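Local coordinates for polyketide cyclase / dehydrase and lipid transport (PDB 3P51), which is of unknown function but, as a member of the polyketide cyclase and lipid-transport family with the Bet v 1-like fold, probably binds a hydrophobic ligand, at residues 98-101 with 102-105. Numbering follows the deposited sequence.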
loop_
_atom_site.group_PDB
_atom_site.type_symbol
_atom_site.label_atom_id
_atom_site.label_comp_id
_atom_site.label_asym_id
_atom_site.label_seq_id
_atom_site.Cartn_x
_atom_site.Cartn_y
_atom_site.Cartn_z
ATOM N N LEU A 98 -6.022 13.285 -1.500
ATOM C CA LEU A 98 -5.292 13.243 -2.765
ATOM C C LEU A 98 -5.610 14.498 -3.555
ATOM O O LEU A 98 -6.724 15.028 -3.459
ATOM C CB LEU A 98 -5.680 12.016 -3.585
ATOM C CG LEU A 98 -5.217 10.673 -3.014
ATOM C CD1 LEU A 98 -5.974 9.502 -3.644
ATOM C CD2 LEU A 98 -3.709 10.518 -3.188
ATOM N N PRO A 99 -4.636 14.988 -4.335
ATOM C CA PRO A 99 -4.939 16.143 -5.179
ATOM C C PRO A 99 -5.711 15.726 -6.415
ATOM O O PRO A 99 -5.486 14.640 -6.949
ATOM C CB PRO A 99 -3.553 16.668 -5.579
ATOM C CG PRO A 99 -2.656 15.488 -5.524
ATOM C CD PRO A 99 -3.232 14.551 -4.460
ATOM N N VAL A 100 -6.629 16.587 -6.836
ATOM C CA VAL A 100 -7.293 16.481 -8.117
ATOM C C VAL A 100 -6.585 17.521 -8.981
ATOM O O VAL A 100 -6.919 18.705 -8.948
ATOM C CB VAL A 100 -8.800 16.827 -7.993
ATOM C CG1 VAL A 100 -9.469 16.756 -9.345
ATOM C CG2 VAL A 100 -9.515 15.886 -6.988
ATOM N N THR A 101 -5.583 17.090 -9.737
ATOM C CA THR A 101 -4.644 18.030 -10.330
ATOM C C THR A 101 -5.206 18.915 -11.437
ATOM O O THR A 101 -4.743 20.042 -11.617
ATOM C CB THR A 101 -3.384 17.316 -10.857
ATOM O OG1 THR A 101 -3.738 16.458 -11.950
ATOM C CG2 THR A 101 -2.719 16.499 -9.741
ATOM N N ILE A 102 -6.177 18.421 -12.196
ATOM C CA ILE A 102 -6.617 19.175 -13.368
ATOM C C ILE A 102 -7.173 20.553 -12.983
ATOM O O ILE A 102 -6.961 21.533 -13.687
ATOM C CB ILE A 102 -7.639 18.398 -14.213
ATOM C CG1 ILE A 102 -7.968 19.171 -15.494
ATOM C CG2 ILE A 102 -8.896 18.140 -13.418
ATOM C CD1 ILE A 102 -6.749 19.477 -16.350
ATOM N N ASP A 103 -7.858 20.633 -11.850
ATOM C CA ASP A 103 -8.398 21.912 -11.391
ATOM C C ASP A 103 -7.937 22.278 -9.985
ATOM O O ASP A 103 -8.486 23.183 -9.356
ATOM C CB ASP A 103 -9.921 21.914 -11.452
ATOM C CG ASP A 103 -10.528 20.817 -10.618
ATOM O OD1 ASP A 103 -9.763 20.106 -9.938
ATOM O OD2 ASP A 103 -11.768 20.669 -10.629
ATOM N N ASP A 104 -6.925 21.579 -9.490
ATOM C CA ASP A 104 -6.304 21.961 -8.231
ATOM C C ASP A 104 -7.298 21.884 -7.085
ATOM O O ASP A 104 -7.361 22.778 -6.243
ATOM C CB ASP A 104 -5.730 23.380 -8.348
ATOM C CG ASP A 104 -4.725 23.700 -7.256
ATOM O OD1 ASP A 104 -4.331 24.883 -7.132
ATOM O OD2 ASP A 104 -4.338 22.771 -6.513
ATOM N N THR A 105 -8.088 20.815 -7.055
ATOM C CA THR A 105 -8.984 20.582 -5.936
ATOM C C THR A 105 -8.483 19.392 -5.117
ATOM O O THR A 105 -7.357 18.913 -5.318
ATOM C CB THR A 105 -10.443 20.399 -6.409
ATOM O OG1 THR A 105 -10.515 19.328 -7.354
ATOM C CG2 THR A 105 -10.930 21.670 -7.090
#
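Val100 and Thr105 form an antiparallel hydrogen-bonded pair across a tight turn: Val100 N donates almost straight (172°) to Thr105 O at 2.9 Å, and Thr105 N returns a bond to Val100 O at 3.1 Å. Inside the turn, Asp104 N makes a weak hydrogen bond to Thr101 O. Both side chains of the bridged pair lie on the same face of the sheet. Thr105 OG1 sits against the flank of Val100, 3.1 Å from its CB and 3.4 Å from its CG1. Two residues, Asp104 and Thr105, stand opposite the single Val100, which makes a G1 beta bulge where the hairpin of strands 88-100 and 105-116 closes; Asp104 takes the left-handed backbone conformation at the first bulge position. Thr105 OG1 also donates to Asp103 OD1 at 2.8 Å, on the syn side of the carboxylate but 33° out of its plane. Asp103 CG stands between its own backbone N and carbonyl carbon (chi1 59°), which turns OD1 back over the turn to within 3.4 Å of Val100 CG1. A valine in place of Thr105 would probably leave Asp103 OD1 without this donor and its carboxylate freer to turn. Val100 also packs on Phe107 farther along strand 105-116 and on Phe107 of the second subunit, while Thr101 OG1 is hydrogen-bonded to the backbone N of Ser7 of that subunit.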